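Local coordinates for protein mRNA-decapping enzyme subunit 1 (Saccharomyces cerevisiae, PDB 1Q67) that forms, together with Dcp2, the decapping complex that removes the 7-methylguanine cap from mRNAs and so commits them to 5' to 3' decay, at residues D31-Q36 with Y68-S73; I137-L142 with N224-S229; E180-E185 with K194-E199. All coordinates share one frame; numbering follows the deposited sequence.

Contact 1 (D31-Q36 with Y68-S73); sequences DPKIKQ and YLRDVS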
loop_
_atom_site.group_PDB
_atom_site.type_symbol
_atom_site.label_atom_id
_atom_site.label_comp_id
_atom_site.label_asym_id
_atom_site.label_seq_id
_atom_site.Cartn_x
_atom_site.Cartn_y
_atom_site.Cartn_z
ATOM N N ASP B 31 -13.955 9.935 -12.676
ATOM C CA ASP B 31 -15.136 9.229 -13.181
ATOM C C ASP B 31 -16.311 10.186 -13.025
ATOM O O ASP B 31 -16.950 10.237 -11.977
ATOM C CB ASP B 31 -15.392 7.935 -12.390
ATOM C CG ASP B 31 -16.617 7.163 -12.891
ATOM O OD1 ASP B 31 -17.280 7.627 -13.843
ATOM O OD2 ASP B 31 -16.920 6.089 -12.325
ATOM N N PRO B 32 -16.610 10.957 -14.081
ATOM C CA PRO B 32 -17.701 11.936 -14.097
ATOM C C PRO B 32 -19.066 11.376 -13.720
ATOM O O PRO B 32 -19.930 12.111 -13.253
ATOM C CB PRO B 32 -17.670 12.464 -15.532
ATOM C CG PRO B 32 -16.228 12.302 -15.926
ATOM C CD PRO B 32 -15.917 10.930 -15.381
ATOM N N LYS B 33 -19.255 10.074 -13.908
ATOM C CA LYS B 33 -20.535 9.444 -13.594
ATOM C C LYS B 33 -20.907 9.322 -12.117
ATOM O O LYS B 33 -22.082 9.155 -11.809
ATOM C CB LYS B 33 -20.616 8.049 -14.222
ATOM C CG LYS B 33 -21.316 7.978 -15.576
ATOM C CD LYS B 33 -20.516 8.638 -16.673
ATOM C CE LYS B 33 -21.132 8.353 -18.044
ATOM N NZ LYS B 33 -21.133 6.895 -18.380
ATOM N N ILE B 34 -19.942 9.398 -11.201
ATOM C CA ILE B 34 -20.299 9.252 -9.796
ATOM C C ILE B 34 -21.523 10.094 -9.469
ATOM O O ILE B 34 -21.592 11.272 -9.812
ATOM C CB ILE B 34 -19.144 9.634 -8.828
ATOM C CG1 ILE B 34 -19.598 9.410 -7.380
ATOM C CG2 ILE B 34 -18.735 11.092 -9.025
ATOM C CD1 ILE B 34 -18.471 9.457 -6.337
ATOM N N LYS B 35 -22.490 9.475 -8.802
ATOM C CA LYS B 35 -23.725 10.152 -8.433
ATOM C C LYS B 35 -23.924 10.144 -6.929
ATOM O O LYS B 35 -24.499 11.069 -6.369
ATOM C CB LYS B 35 -24.912 9.463 -9.117
ATOM C CG LYS B 35 -26.285 9.975 -8.679
ATOM C CD LYS B 35 -27.399 9.231 -9.415
ATOM C CE LYS B 35 -28.778 9.680 -8.954
ATOM N NZ LYS B 35 -29.857 9.036 -9.761
ATOM N N GLN B 36 -23.453 9.091 -6.276
ATOM C CA GLN B 36 -23.588 8.982 -4.833
ATOM C C GLN B 36 -22.479 8.112 -4.240
ATOM O O GLN B 36 -22.241 6.993 -4.692
ATOM C CB GLN B 36 -24.967 8.402 -4.481
ATOM C CG GLN B 36 -25.248 8.294 -2.989
ATOM C CD GLN B 36 -26.596 7.624 -2.681
ATOM O OE1 GLN B 36 -27.069 6.766 -3.435
ATOM N NE2 GLN B 36 -27.204 8.001 -1.557
ATOM N N TYR B 68 -18.962 3.620 -5.028
ATOM C CA TYR B 68 -19.989 4.608 -5.286
ATOM C C TYR B 68 -20.943 4.200 -6.395
ATOM O O TYR B 68 -20.629 3.346 -7.222
ATOM C CB TYR B 68 -19.299 5.921 -5.656
ATOM C CG TYR B 68 -18.351 5.752 -6.817
ATOM C CD1 TYR B 68 -18.756 6.041 -8.117
ATOM C CD2 TYR B 68 -17.051 5.280 -6.621
ATOM C CE1 TYR B 68 -17.896 5.876 -9.192
ATOM C CE2 TYR B 68 -16.177 5.100 -7.700
ATOM C CZ TYR B 68 -16.615 5.408 -8.982
ATOM O OH TYR B 68 -15.773 5.268 -10.064
ATOM N N LEU B 69 -22.101 4.842 -6.402
ATOM C CA LEU B 69 -23.131 4.589 -7.393
ATOM C C LEU B 69 -22.885 5.491 -8.596
ATOM O O LEU B 69 -22.556 6.670 -8.446
ATOM C CB LEU B 69 -24.510 4.863 -6.792
ATOM C CG LEU B 69 -25.710 4.476 -7.666
ATOM C CD1 LEU B 69 -26.882 4.052 -6.786
ATOM C CD2 LEU B 69 -26.087 5.641 -8.554
ATOM N N ARG B 70 -23.031 4.929 -9.786
ATOM C CA ARG B 70 -22.817 5.687 -11.003
ATOM C C ARG B 70 -24.147 6.007 -11.686
ATOM O O ARG B 70 -25.121 5.264 -11.561
ATOM C CB ARG B 70 -21.904 4.900 -11.945
ATOM C CG ARG B 70 -20.586 4.509 -11.290
ATOM C CD ARG B 70 -19.676 3.727 -12.219
ATOM N NE ARG B 70 -18.995 4.571 -13.192
ATOM C CZ ARG B 70 -19.271 4.596 -14.491
ATOM N NH1 ARG B 70 -20.229 3.821 -14.990
ATOM N NH2 ARG B 70 -18.572 5.381 -15.295
ATOM N N ASP B 71 -24.189 7.127 -12.394
ATOM C CA ASP B 71 -25.398 7.521 -13.094
ATOM C C ASP B 71 -25.313 7.017 -14.528
ATOM O O ASP B 71 -24.645 7.619 -15.363
ATOM C CB ASP B 71 -25.547 9.042 -13.097
ATOM C CG ASP B 71 -26.923 9.490 -13.560
ATOM O OD1 ASP B 71 -27.443 8.917 -14.546
ATOM O OD2 ASP B 71 -27.484 10.422 -12.942
ATOM N N VAL B 72 -25.979 5.901 -14.803
ATOM C CA VAL B 72 -25.979 5.331 -16.144
ATOM C C VAL B 72 -27.394 5.350 -16.722
ATOM O O VAL B 72 -27.708 4.612 -17.655
ATOM C CB VAL B 72 -25.442 3.882 -16.142
ATOM C CG1 VAL B 72 -23.962 3.886 -15.805
ATOM C CG2 VAL B 72 -26.216 3.031 -15.137
ATOM N N SER B 73 -28.235 6.212 -16.157
ATOM C CA SER B 73 -29.622 6.359 -16.592
ATOM C C SER B 73 -29.716 6.915 -18.014
ATOM O O SER B 73 -28.861 7.689 -18.452
ATOM C CB SER B 73 -30.373 7.283 -15.629
ATOM O OG SER B 73 -31.721 7.450 -16.031
HETATM O O HOH W 1 -29.868 11.509 -11.781
#
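Asp-31 offers its carboxylate to Arg-70 and Tyr-68 at once. Arg-70 grips it side-on. Arg-70 NE lies 2.7 Å from Asp-31 OD2 in a nearly straight bond (175°) to the syn lone pair, and Arg-70 NH2 bonds to Asp-31 OD1 at 3.0 Å from slightly out of plane. The anti lone pair of Asp-31 OD2 takes the hydroxyl of Tyr-68 (OH to OD2, 2.7 Å), which approaches with its ring edge. A short, flat acid suits a place where four donors converge, two on each oxygen: the backbone N of Lys-33 also reaches OD1, from the opposite face to Arg-70 NH2, making an Asx turn inside the type I turn Asp-31 to Ile-34. Lys-33 lays CB over one guanidinium face, and Ile-34 CG1 packs 3.5 Å from Tyr-68 CD1.

Backbone bonds fix the next layer. Leu-69 O accepts from Lys-35 N at 2.8 Å and weakly from Gln-36 N, the signature of a classic beta bulge. With CG anti to the backbone N (chi1 173°) and the chain extended beyond it, Lys-35 runs alongside Leu-69, and a water bridges its NZ to Asp-71 OD2; Asp-228 forms its salt bridge.

Arg-70 NH1 turns to Asp-136 and to Tyr-138 O, so probably little of its charge is left unanswered. Strand 34-41 forms one edge of the four-stranded antiparallel sheet, and strand 64-70 is paired on its other flank with 140-146.

Contact 2 (I137-L142 with N224-S229); sequences IYNYGL and NEPKDS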
loop_
_atom_site.group_PDB
_atom_site.type_symbol
_atom_site.label_atom_id
_atom_site.label_comp_id
_atom_site.label_asym_id
_atom_site.label_seq_id
_atom_site.Cartn_x
_atom_site.Cartn_y
_atom_site.Cartn_z
ATOM N N ILE B 137 -23.143 -0.468 -18.519
ATOM C CA ILE B 137 -23.585 -1.494 -17.577
ATOM C C ILE B 137 -22.973 -1.403 -16.180
ATOM O O ILE B 137 -23.349 -2.167 -15.289
ATOM C CB ILE B 137 -23.292 -2.907 -18.113
ATOM C CG1 ILE B 137 -21.790 -3.078 -18.323
ATOM C CG2 ILE B 137 -24.051 -3.139 -19.414
ATOM C CD1 ILE B 137 -21.381 -4.486 -18.683
ATOM N N TYR B 138 -22.033 -0.487 -15.979
ATOM C CA TYR B 138 -21.412 -0.354 -14.667
ATOM C C TYR B 138 -22.182 0.585 -13.754
ATOM O O TYR B 138 -21.898 1.780 -13.683
ATOM C CB TYR B 138 -19.966 0.109 -14.810
ATOM C CG TYR B 138 -19.135 -0.821 -15.660
ATOM C CD1 TYR B 138 -19.117 -0.698 -17.050
ATOM C CD2 TYR B 138 -18.391 -1.845 -15.082
ATOM C CE1 TYR B 138 -18.371 -1.580 -17.845
ATOM C CE2 TYR B 138 -17.645 -2.726 -15.861
ATOM C CZ TYR B 138 -17.638 -2.589 -17.240
ATOM O OH TYR B 138 -16.895 -3.460 -18.012
ATOM N N ASN B 139 -23.162 0.020 -13.057
ATOM C CA ASN B 139 -24.007 0.761 -12.124
ATOM C C ASN B 139 -23.228 1.295 -10.922
ATOM O O ASN B 139 -23.595 2.312 -10.337
ATOM C CB ASN B 139 -25.131 -0.148 -11.611
ATOM C CG ASN B 139 -26.123 -0.522 -12.699
ATOM O OD1 ASN B 139 -26.958 0.288 -13.104
ATOM N ND2 ASN B 139 -26.030 -1.749 -13.183
ATOM N N TYR B 140 -22.165 0.593 -10.547
ATOM C CA TYR B 140 -21.367 0.990 -9.396
ATOM C C TYR B 140 -19.896 0.942 -9.738
ATOM O O TYR B 140 -19.489 0.300 -10.708
ATOM C CB TYR B 140 -21.641 0.064 -8.209
ATOM C CG TYR B 140 -23.097 -0.297 -8.064
ATOM C CD1 TYR B 140 -23.549 -1.595 -8.340
ATOM C CD2 TYR B 140 -24.033 0.658 -7.683
ATOM C CE1 TYR B 140 -24.901 -1.924 -8.241
ATOM C CE2 TYR B 140 -25.382 0.343 -7.581
ATOM C CZ TYR B 140 -25.811 -0.945 -7.861
ATOM O OH TYR B 140 -27.150 -1.244 -7.755
ATOM N N GLY B 141 -19.102 1.646 -8.945
ATOM C CA GLY B 141 -17.680 1.667 -9.186
ATOM C C GLY B 141 -16.901 1.595 -7.897
ATOM O O GLY B 141 -17.389 1.945 -6.823
ATOM N N LEU B 142 -15.678 1.106 -8.010
ATOM C CA LEU B 142 -14.783 1.016 -6.872
ATOM C C LEU B 142 -13.526 1.762 -7.308
ATOM O O LEU B 142 -13.094 1.660 -8.462
ATOM C CB LEU B 142 -14.469 -0.449 -6.547
ATOM C CG LEU B 142 -13.385 -0.742 -5.505
ATOM C CD1 LEU B 142 -13.626 -2.112 -4.870
ATOM C CD2 LEU B 142 -12.011 -0.696 -6.176
ATOM N N ASN B 224 -28.385 -7.961 -6.030
ATOM C CA ASN B 224 -29.668 -7.318 -6.266
ATOM C C ASN B 224 -29.775 -6.646 -7.615
ATOM O O ASN B 224 -28.794 -6.527 -8.351
ATOM C CB ASN B 224 -29.963 -6.316 -5.154
ATOM C CG ASN B 224 -30.295 -6.996 -3.845
ATOM O OD1 ASN B 224 -31.417 -7.462 -3.649
ATOM N ND2 ASN B 224 -29.315 -7.086 -2.953
ATOM N N GLU B 225 -30.993 -6.220 -7.927
ATOM C CA GLU B 225 -31.313 -5.547 -9.176
ATOM C C GLU B 225 -30.611 -4.190 -9.227
ATOM O O GLU B 225 -30.395 -3.556 -8.195
ATOM C CB GLU B 225 -32.827 -5.346 -9.253
ATOM C CG GLU B 225 -33.391 -5.184 -10.645
ATOM C CD GLU B 225 -33.286 -6.457 -11.468
ATOM O OE1 GLU B 225 -33.522 -7.553 -10.904
ATOM O OE2 GLU B 225 -32.980 -6.357 -12.680
ATOM N N PRO B 226 -30.252 -3.724 -10.433
ATOM C CA PRO B 226 -29.580 -2.432 -10.561
ATOM C C PRO B 226 -30.370 -1.338 -9.869
ATOM O O PRO B 226 -31.585 -1.238 -10.040
ATOM C CB PRO B 226 -29.523 -2.221 -12.069
ATOM C CG PRO B 226 -29.426 -3.602 -12.584
ATOM C CD PRO B 226 -30.428 -4.346 -11.754
ATOM N N LYS B 227 -29.674 -0.525 -9.087
ATOM C CA LYS B 227 -30.298 0.574 -8.368
ATOM C C LYS B 227 -29.832 1.897 -8.955
ATOM O O LYS B 227 -28.654 2.076 -9.274
ATOM C CB LYS B 227 -29.945 0.501 -6.887
ATOM C CG LYS B 227 -30.583 -0.667 -6.174
ATOM C CD LYS B 227 -31.641 -0.188 -5.193
ATOM C CE LYS B 227 -32.735 0.612 -5.883
ATOM N NZ LYS B 227 -33.666 1.212 -4.881
ATOM N N ASP B 228 -30.769 2.825 -9.089
ATOM C CA ASP B 228 -30.474 4.127 -9.656
ATOM C C ASP B 228 -30.141 5.152 -8.576
ATOM O O ASP B 228 -29.528 6.180 -8.858
ATOM C CB ASP B 228 -31.668 4.589 -10.488
ATOM C CG ASP B 228 -31.320 5.712 -11.427
ATOM O OD1 ASP B 228 -31.076 6.843 -10.948
ATOM O OD2 ASP B 228 -31.284 5.459 -12.651
ATOM N N SER B 229 -30.540 4.878 -7.339
ATOM C CA SER B 229 -30.244 5.805 -6.252
ATOM C C SER B 229 -30.344 5.169 -4.875
ATOM O O SER B 229 -30.992 4.134 -4.695
ATOM C CB SER B 229 -31.178 7.018 -6.303
ATOM O OG SER B 229 -32.481 6.667 -5.875
HETATM O O HOH W 2 -27.351 -3.861 -7.352
#
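Tyr-140, at the start of strand 140-146, meets Lys-227 in the tail that follows helix 208-223, the C-terminal helix that, as in PH-like folds, packs against the two sheets. The contact is small and turns on one phenol oxygen. Lys-227 N donates to Tyr-140 OH at 2.9 Å, with a moderately bent N-H...O angle of 147°, so the hydroxyl ties down a peptide in a segment that has no regular structure of its own. The long, rigid phenol suits this task: it carries a polar atom from a buried strand out to the passing tail. With CG anti to the carbonyl carbon of Tyr-140 (chi1 -40°), CG lies beside the backbone N, and the ring's far end reaches the tail. Lys-227 CB lies 3.4 Å from Tyr-140 OH, while the rest of that lysine bends away. A water sits 2.7 Å from Tyr-140 OH and 3.2 Å from Glu-225 O, lodged between the phenol and the tail backbone.

Beside this bond, the carboxamide of Asn-139 abuts Pro-226. Asn-139 ND2 and Asn-139 OD1 each come to 3.7 Å from Pro-226 CB, a packing contact in which the proline ring, compact and with no N-H to donate, gives the amide an apolar surface. Asn-139 CB in turn lies 3.7 Å above the Tyr-140 ring plane, over its centre, so successive residues support one another.

Around them, Pro-226 also rests on Ser-161 and Val-162 of helix 160-169, Asn-139 touches Val-72 and Pro-159, and Tyr-140 packs on Leu-69 of strand 64-70, with its backbone paired to Ile-157 of strand 152-157 on the other flank.

Contact 3 (E180-E185 with K194-E199); sequences ECMGVE and KNLKHE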
loop_
_atom_site.group_PDB
_atom_site.type_symbol
_atom_site.label_atom_id
_atom_site.label_comp_id
_atom_site.label_asym_id
_atom_site.label_seq_id
_atom_site.Cartn_x
_atom_site.Cartn_y
_atom_site.Cartn_z
ATOM N N GLU B 180 -18.448 -12.518 -17.003
ATOM C CA GLU B 180 -19.043 -13.455 -16.055
ATOM C C GLU B 180 -19.302 -12.774 -14.719
ATOM O O GLU B 180 -18.710 -11.732 -14.421
ATOM C CB GLU B 180 -18.155 -14.688 -15.871
ATOM C CG GLU B 180 -18.349 -15.716 -16.984
ATOM C CD GLU B 180 -17.644 -17.030 -16.714
ATOM O OE1 GLU B 180 -17.901 -17.641 -15.651
ATOM O OE2 GLU B 180 -16.839 -17.459 -17.570
ATOM N N CYS B 181 -20.195 -13.351 -13.921
ATOM C CA CYS B 181 -20.535 -12.766 -12.632
ATOM C C CYS B 181 -19.335 -12.551 -11.716
ATOM O O CYS B 181 -18.493 -13.437 -11.541
ATOM C CB CYS B 181 -21.579 -13.623 -11.916
ATOM S SG CYS B 181 -23.227 -13.550 -12.670
ATOM N N MET B 182 -19.274 -11.358 -11.133
ATOM C CA MET B 182 -18.199 -11.007 -10.227
ATOM C C MET B 182 -18.455 -11.708 -8.904
ATOM O O MET B 182 -19.526 -12.286 -8.698
ATOM C CB MET B 182 -18.162 -9.493 -10.025
ATOM C CG MET B 182 -17.935 -8.709 -11.311
ATOM S SD MET B 182 -17.913 -6.905 -11.076
ATOM C CE MET B 182 -16.344 -6.733 -10.192
ATOM N N GLY B 183 -17.473 -11.656 -8.009
ATOM C CA GLY B 183 -17.619 -12.288 -6.714
ATOM C C GLY B 183 -16.820 -11.599 -5.624
ATOM O O GLY B 183 -15.866 -10.877 -5.908
ATOM N N VAL B 184 -17.217 -11.816 -4.374
ATOM C CA VAL B 184 -16.521 -11.230 -3.239
ATOM C C VAL B 184 -16.534 -12.159 -2.043
ATOM O O VAL B 184 -17.499 -12.880 -1.814
ATOM C CB VAL B 184 -17.142 -9.879 -2.792
ATOM C CG1 VAL B 184 -16.936 -8.845 -3.870
ATOM C CG2 VAL B 184 -18.639 -10.046 -2.483
ATOM N N GLU B 185 -15.448 -12.125 -1.280
ATOM C CA GLU B 185 -15.315 -12.940 -0.088
ATOM C C GLU B 185 -14.280 -12.301 0.819
ATOM O O GLU B 185 -13.492 -11.457 0.396
ATOM C CB GLU B 185 -14.850 -14.353 -0.445
ATOM C CG GLU B 185 -13.404 -14.421 -0.899
ATOM C CD GLU B 185 -12.958 -15.828 -1.254
ATOM O OE1 GLU B 185 -13.087 -16.733 -0.397
ATOM O OE2 GLU B 185 -12.473 -16.031 -2.392
ATOM N N LYS B 194 -13.457 -10.890 -7.354
ATOM C CA LYS B 194 -13.282 -11.526 -8.652
ATOM C C LYS B 194 -13.914 -10.625 -9.708
ATOM O O LYS B 194 -15.070 -10.220 -9.600
ATOM C CB LYS B 194 -13.933 -12.913 -8.679
ATOM C CG LYS B 194 -13.517 -13.759 -9.881
ATOM C CD LYS B 194 -14.322 -15.048 -9.988
ATOM C CE LYS B 194 -15.758 -14.770 -10.439
ATOM N NZ LYS B 194 -15.804 -14.101 -11.786
ATOM N N ASN B 195 -13.103 -10.316 -10.708
ATOM C CA ASN B 195 -13.411 -9.465 -11.856
ATOM C C ASN B 195 -14.489 -10.064 -12.761
ATOM O O ASN B 195 -14.855 -11.231 -12.615
ATOM C CB ASN B 195 -12.131 -9.326 -12.696
ATOM C CG ASN B 195 -12.035 -8.014 -13.406
ATOM O OD1 ASN B 195 -13.046 -7.356 -13.671
ATOM N ND2 ASN B 195 -10.814 -7.618 -13.739
ATOM N N LEU B 196 -14.960 -9.258 -13.713
ATOM C CA LEU B 196 -15.938 -9.703 -14.701
ATOM C C LEU B 196 -15.188 -10.614 -15.672
ATOM O O LEU B 196 -15.795 -11.353 -16.448
ATOM C CB LEU B 196 -16.506 -8.514 -15.481
ATOM C CG LEU B 196 -17.601 -7.661 -14.839
ATOM C CD1 LEU B 196 -17.763 -6.367 -15.612
ATOM C CD2 LEU B 196 -18.902 -8.441 -14.819
ATOM N N LYS B 197 -13.857 -10.544 -15.619
ATOM C CA LYS B 197 -12.985 -11.340 -16.476
ATOM C C LYS B 197 -12.344 -12.483 -15.704
ATOM O O LYS B 197 -11.414 -13.122 -16.183
ATOM C CB LYS B 197 -11.886 -10.454 -17.073
ATOM C CG LYS B 197 -12.075 -10.109 -18.549
ATOM C CD LYS B 197 -13.376 -9.376 -18.812
ATOM C CE LYS B 197 -13.465 -8.914 -20.266
ATOM N NZ LYS B 197 -13.405 -10.048 -21.238
ATOM N N HIS B 198 -12.842 -12.729 -14.499
ATOM C CA HIS B 198 -12.330 -13.793 -13.643
ATOM C C HIS B 198 -10.966 -13.467 -13.017
ATOM O O HIS B 198 -10.301 -14.350 -12.474
ATOM C CB HIS B 198 -12.242 -15.112 -14.423
ATOM C CG HIS B 198 -12.375 -16.335 -13.564
ATOM N ND1 HIS B 198 -11.528 -16.604 -12.509
ATOM C CD2 HIS B 198 -13.266 -17.355 -13.601
ATOM C CE1 HIS B 198 -11.892 -17.737 -11.932
ATOM N NE2 HIS B 198 -12.944 -18.213 -12.576
ATOM N N GLU B 199 -10.537 -12.210 -13.099
ATOM C CA GLU B 199 -9.263 -11.834 -12.483
ATOM C C GLU B 199 -9.541 -11.643 -11.000
ATOM O O GLU B 199 -10.595 -11.131 -10.623
ATOM C CB GLU B 199 -8.719 -10.541 -13.089
ATOM C CG GLU B 199 -8.502 -10.637 -14.577
ATOM C CD GLU B 199 -7.984 -9.352 -15.171
ATOM O OE1 GLU B 199 -6.754 -9.139 -15.140
ATOM O OE2 GLU B 199 -8.812 -8.549 -15.662
#
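Lys-194, whose ammonium crosses to Cys-181, spreads its aliphatic chain over the imidazole of His-198, with Lys-194 CD 4.0 Å above one ring face and over its centre. The setting is the open end of the antiparallel hairpin formed by strands 183-187 and 190-194. Here the chain leaves the second strand through a type I turn, Asn-195 to His-198, and His-198 takes a positive phi of 74°, as in a type I turn with a G1 bulge.

The hairpin's pairing ends at Gly-183 and Lys-194, a hydrogen-bonded pair in which Lys-194 N donates to Gly-183 O at 2.8 Å and Gly-183 N returns the bond to Lys-194 O. Bent at both chi3 and chi4, the lysine chain curls back so that Lys-194 NZ donates to Cys-181 O at 2.8 Å, tilted from the carbonyl plane, and also to Asn-195 O, nearly along that carbonyl's axis. A long, flexible amine suits this place because it can tie two main-chain carbonyls, one from each segment. A leucine in its place would lack the ammonium and is likely to leave Cys-181 O without this donor and the two segments less firmly joined beyond the last strand pair.

On the inner side, Met-182 CG packs 3.6 Å from Leu-196 CD2, and Met-182 SD lies near Leu-196 CG. These apolar chains suit buried positions: Met-182 goes on to touch Leu-222 of helix 208-223, and Leu-196 touches Val-163 of helix 160-169. Past the strand end, Glu-180 N bonds to Leu-196 O at 3.0 Å, and Leu-196 CA returns a C-H...O contact to Glu-180 O at 3.4 Å.

In the fold
Contact 1 closes before contact 2 opens along the chain, and contact 3 falls between the two halves of contact 2. Contacts 1 and 2 share the four-stranded sheet, in which strands 64-70 and 140-146 are neighbours; their centres lie about 9 Å apart and they touch, notably through the Lys-35 to Asp-228 salt bridge, which ties the tail after helix 208-223 to the edge strand. Contact 3 belongs to the five-stranded sheet, its centre about 21 Å from that of contact 1 and across the chain's centre, but about 15 Å from that of contact 2, which it touches where Tyr-138 packs on Leu-196. Segment 137-142 thus borders both sheets of what is, by family, probably a PH-like fold.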